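Local structure of geranyltranstransferase (Marinomonas sp. MED121, 4F62) at residues Gln32-Asn35 against Ala36-Ser40; Met153-Gly156 against Gln157-Leu161. The protein probably condenses allylic diphosphates with isopentenyl diphosphate to build short polyprenyl diphosphates, as a member of the all-helical isoprenoid synthase family. All coordinates share one frame; numbering follows the deposited sequence. Where two conformers were deposited one is given.

Contact 1: residues Gln32-Asn35 against Ala36-Ser40; sequences QLHN and AMRYS
Met37 lies one helical turn on from Leu33 and His34 and packs against both, within a single alpha-helix. Its sulfur meets the imidazole at the rim: SD is 3.9 Å from CD2 of His34 and 87° off the ring normal, a Met-aromatic contact made at the edge. The two side chains run alongside each other in the same direction, and the bend of the thioether at its last torsion (chi3 85°) turns CE away from the ring. SD also sits 4.0 Å from Leu33 CG, roughly at right angles to its approach to the ring, so two neighbours share the sulfur without enclosing it. Beneath them the i to i+4 ladder is regular: Met37 N donates to Leu33 O (2.9 Å, N-H...O 162°) and Arg38 N to His34 O (2.8 Å).

The opposite character appears at Gln32 and Asn35, both exposed, whose amide groups touch no side chain across the contact. Arg38 is intermediate and not fixed in one place: in one of its two conformers NH2 comes to 3.5 Å from His34 CB and NH1 pairs with Asp26. In the all-helical polyprenyl synthase fold, helix 31-41 packs on helix 108-126 at the subunit interface, Ala36 on Thr110 and Ala114, Met37 on Ala117 and Leu118; Tyr39 reaches helix 102-105 through Gln105.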
loop_
_atom_site.group_PDB
_atom_site.type_symbol
_atom_site.label_atom_id
_atom_site.label_comp_id
_atom_site.label_asym_id
_atom_site.label_seq_id
_atom_site.Cartn_x
_atom_site.Cartn_y
_atom_site.Cartn_z
ATOM N N GLN A 32 -14.695 -11.786 7.129
ATOM C CA GLN A 32 -15.276 -10.482 7.456
ATOM C C GLN A 32 -14.623 -9.334 6.687
ATOM O O GLN A 32 -15.309 -8.463 6.141
ATOM C CB GLN A 32 -15.201 -10.214 8.963
ATOM C CG GLN A 32 -16.111 -11.109 9.775
ATOM C CD GLN A 32 -17.519 -11.145 9.214
ATOM O OE1 GLN A 32 -17.967 -12.170 8.690
ATOM N NE2 GLN A 32 -18.226 -10.022 9.313
ATOM N N LEU A 33 -13.294 -9.337 6.650
ATOM C CA LEU A 33 -12.556 -8.303 5.942
ATOM C C LEU A 33 -12.935 -8.262 4.467
ATOM O O LEU A 33 -13.154 -7.194 3.897
ATOM C CB LEU A 33 -11.050 -8.540 6.081
ATOM C CG LEU A 33 -10.148 -7.480 5.452
ATOM C CD1 LEU A 33 -10.386 -6.129 6.119
ATOM C CD2 LEU A 33 -8.674 -7.887 5.573
ATOM N N HIS A 34 -13.001 -9.435 3.852
ATOM C CA HIS A 34 -13.294 -9.535 2.429
ATOM C C HIS A 34 -14.708 -9.059 2.128
ATOM O O HIS A 34 -14.957 -8.479 1.072
ATOM C CB HIS A 34 -13.120 -10.976 1.942
ATOM C CG HIS A 34 -11.678 -11.374 1.756
ATOM N ND1 HIS A 34 -11.299 -12.696 1.646
ATOM C CD2 HIS A 34 -10.559 -10.643 1.642
ATOM C CE1 HIS A 34 -9.982 -12.755 1.480
ATOM N NE2 HIS A 34 -9.510 -11.516 1.475
ATOM N N ASN A 35 -15.636 -9.331 3.039
ATOM C CA ASN A 35 -17.003 -8.848 2.868
ATOM C C ASN A 35 -17.033 -7.332 2.717
ATOM O O ASN A 35 -17.626 -6.810 1.775
ATOM C CB ASN A 35 -17.884 -9.307 4.025
ATOM C CG ASN A 35 -18.228 -10.780 3.931
ATOM O OD1 ASN A 35 -18.137 -11.378 2.851
ATOM N ND2 ASN A 35 -18.629 -11.376 5.057
ATOM N N ALA A 36 -16.348 -6.634 3.618
ATOM C CA ALA A 36 -16.275 -5.180 3.564
ATOM C C ALA A 36 -15.537 -4.700 2.316
ATOM O O ALA A 36 -15.953 -3.731 1.678
ATOM C CB ALA A 36 -15.610 -4.638 4.815
ATOM N N MET A 37 -14.440 -5.375 1.974
ATOM C CA MET A 37 -13.667 -5.034 0.784
ATOM C C MET A 37 -14.519 -5.142 -0.462
ATOM O O MET A 37 -14.519 -4.244 -1.304
ATOM C CB MET A 37 -12.443 -5.947 0.642
ATOM C CG MET A 37 -11.282 -5.595 1.564
ATOM S SD MET A 37 -9.956 -6.828 1.488
ATOM C CE MET A 37 -9.010 -6.260 0.073
ATOM N N ARG A 38 -15.247 -6.248 -0.575
ATOM C CA ARG A 38 -16.093 -6.502 -1.735
ATOM C C ARG A 38 -17.259 -5.524 -1.823
ATOM O O ARG A 38 -17.639 -5.104 -2.916
ATOM C CB ARG A 38 -16.623 -7.941 -1.720
ATOM C CG ARG A 38 -15.563 -8.993 -2.040
ATOM C CD ARG A 38 -16.168 -10.378 -2.214
ATOM N NE ARG A 38 -15.153 -11.371 -2.562
ATOM C CZ ARG A 38 -14.717 -12.326 -1.742
ATOM N NH1 ARG A 38 -13.784 -13.177 -2.152
ATOM N NH2 ARG A 38 -15.219 -12.439 -0.518
ATOM N N TYR A 39 -17.831 -5.179 -0.672
ATOM C CA TYR A 39 -18.961 -4.250 -0.622
ATOM C C TYR A 39 -18.556 -2.919 -1.252
ATOM O O TYR A 39 -19.335 -2.296 -1.957
ATOM C CB TYR A 39 -19.456 -4.043 0.816
ATOM C CG TYR A 39 -20.560 -3.014 0.921
ATOM C CD1 TYR A 39 -21.787 -3.224 0.299
ATOM C CD2 TYR A 39 -20.379 -1.833 1.634
ATOM C CE1 TYR A 39 -22.805 -2.289 0.380
ATOM C CE2 TYR A 39 -21.396 -0.886 1.722
ATOM C CZ TYR A 39 -22.607 -1.123 1.092
ATOM O OH TYR A 39 -23.629 -0.201 1.166
ATOM N N SER A 40 -17.310 -2.521 -1.028
ATOM C CA SER A 40 -16.798 -1.263 -1.566
ATOM C C SER A 40 -16.336 -1.337 -3.025
ATOM O O SER A 40 -16.566 -0.406 -3.804
ATOM C CB SER A 40 -15.672 -0.730 -0.681
ATOM O OG SER A 40 -16.192 -0.292 0.566
#

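Contact 2: residues Met153-Gly156 against Gln157-Leu161; sequences MITG and QMIDL
This is a local contact between residues three and four apart inside the short helix 153-162, largely buried between helices 65-86 and 170-194 of its own chain and the second subunit. Gln157 carries most of it. Its CG is anti to the carbonyl carbon (chi1 -64°) and the chain then extends back along the helix, running beside Met153 with OE1 4.1 Å from Met153 CG. The same oxygen lies 3.6 Å from Ile154 CA and 3.9 Å from Ile154 CG1, the Gln157 side chain crossing that of Ile154 at a slant. Gly156, Gln157 and Asp160 spell the family's GQxxD motif; Asp160 forms a salt bridge with Lys180 of helix 170-194. Gln157 also touches Asp85 on helix 65-86, the start of the DDxxxxD aspartate-rich motif, which in relatives binds magnesium-diphosphate. Shortening Gln157 to an alanine is likely to uncover the flanks of Met153 and Ile154 and to give up the packing against Asp85. Further round, Thr155 CG2 meets Ile159 CD1 at 3.9 Å, while OG1 turns the other way to bond Arg150 O. The backbone hydrogen bonds are regular: Gln157 N to Met153 O is 3.0 Å, and Asp160 N reaches Gly156 O at 2.9 Å with an N-H...O angle of 165°.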
loop_
_atom_site.group_PDB
_atom_site.type_symbol
_atom_site.label_atom_id
_atom_site.label_comp_id
_atom_site.label_asym_id
_atom_site.label_seq_id
_atom_site.Cartn_x
_atom_site.Cartn_y
_atom_site.Cartn_z
ATOM N N MET A 153 -1.951 11.322 -4.727
ATOM C CA MET A 153 -3.310 11.350 -4.185
ATOM C C MET A 153 -3.437 11.824 -2.734
ATOM O O MET A 153 -4.224 12.727 -2.442
ATOM C CB MET A 153 -3.964 9.970 -4.342
ATOM C CG MET A 153 -5.423 9.943 -3.940
ATOM S SD MET A 153 -6.068 8.260 -3.959
ATOM C CE MET A 153 -5.135 7.521 -2.597
ATOM N N ILE A 154 -2.667 11.226 -1.827
ATOM C CA ILE A 154 -2.776 11.568 -0.413
ATOM C C ILE A 154 -2.367 13.012 -0.128
ATOM O O ILE A 154 -2.953 13.686 0.729
ATOM C CB ILE A 154 -1.964 10.618 0.460
ATOM C CG1 ILE A 154 -2.535 9.208 0.325
ATOM C CG2 ILE A 154 -2.055 11.024 1.915
ATOM C CD1 ILE A 154 -1.703 8.175 1.021
ATOM N N THR A 155 -1.368 13.498 -0.844
ATOM C CA THR A 155 -0.958 14.878 -0.642
ATOM C C THR A 155 -2.072 15.814 -1.115
ATOM O O THR A 155 -2.318 16.848 -0.497
ATOM C CB THR A 155 0.393 15.168 -1.302
ATOM O OG1 THR A 155 1.425 14.675 -0.439
ATOM C CG2 THR A 155 0.589 16.669 -1.497
ATOM N N GLY A 156 -2.781 15.415 -2.170
ATOM C CA GLY A 156 -3.938 16.166 -2.642
ATOM C C GLY A 156 -5.047 16.231 -1.604
ATOM O O GLY A 156 -5.638 17.290 -1.394
ATOM N N GLN A 157 -5.333 15.103 -0.955
ATOM C CA GLN A 157 -6.338 15.060 0.098
ATOM C C GLN A 157 -5.908 15.930 1.260
ATOM O O GLN A 157 -6.730 16.618 1.865
ATOM C CB GLN A 157 -6.575 13.619 0.588
ATOM C CG GLN A 157 -7.151 12.673 -0.471
ATOM C CD GLN A 157 -7.237 11.236 0.030
ATOM O OE1 GLN A 157 -6.231 10.525 0.081
ATOM N NE2 GLN A 157 -8.438 10.811 0.424
ATOM N N MET A 158 -4.614 15.888 1.573
ATOM C CA MET A 158 -4.058 16.687 2.658
ATOM C C MET A 158 -4.258 18.166 2.345
ATOM O O MET A 158 -4.731 18.935 3.187
ATOM C CB MET A 158 -2.566 16.387 2.835
ATOM C CG MET A 158 -2.012 16.821 4.168
ATOM S SD MET A 158 -2.596 15.772 5.526
ATOM C CE MET A 158 -1.703 16.507 6.885
ATOM N N ILE A 159 -3.914 18.558 1.122
ATOM C CA ILE A 159 -4.054 19.950 0.716
ATOM C C ILE A 159 -5.516 20.364 0.803
ATOM O O ILE A 159 -5.823 21.428 1.317
ATOM C CB ILE A 159 -3.530 20.188 -0.714
ATOM C CG1 ILE A 159 -2.005 20.042 -0.747
ATOM C CG2 ILE A 159 -3.905 21.588 -1.199
ATOM C CD1 ILE A 159 -1.453 19.926 -2.176
ATOM N N ASP A 160 -6.413 19.512 0.307
ATOM C CA ASP A 160 -7.853 19.766 0.383
ATOM C C ASP A 160 -8.307 20.040 1.822
ATOM O O ASP A 160 -8.993 21.032 2.087
ATOM C CB ASP A 160 -8.643 18.592 -0.199
ATOM C CG ASP A 160 -10.036 18.991 -0.634
ATOM O OD1 ASP A 160 -10.467 20.128 -0.330
ATOM O OD2 ASP A 160 -10.706 18.171 -1.289
ATOM N N LEU A 161 -7.912 19.164 2.746
ATOM C CA LEU A 161 -8.229 19.362 4.154
ATOM C C LEU A 161 -7.653 20.660 4.703
ATOM O O LEU A 161 -8.361 21.421 5.348
ATOM C CB LEU A 161 -7.749 18.178 4.995
ATOM C CG LEU A 161 -8.631 16.934 4.865
ATOM C CD1 LEU A 161 -7.924 15.720 5.424
ATOM C CD2 LEU A 161 -9.961 17.151 5.578
#

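Contacts 1 and 2 are each a turn of one helix closed by the same backbone ladder; within one chain their centres stand 25 Å apart and they do not touch. Contact 2 is the more interior, about 15 Å from the centre of the chain against 21 Å for contact 1, and none of its touching residues is exposed. Contact 1 instead grades from an apolar side to exposed amides, and its sulfur-aromatic pair has no counterpart in 153-161, where an amide oxygen lies along aliphatic chains. Between subunits, however, the two helices do meet: Gln32 packs on Met158 and Leu33 on Thr155 of the second subunit, joining helix 31-41 to helix 153-162.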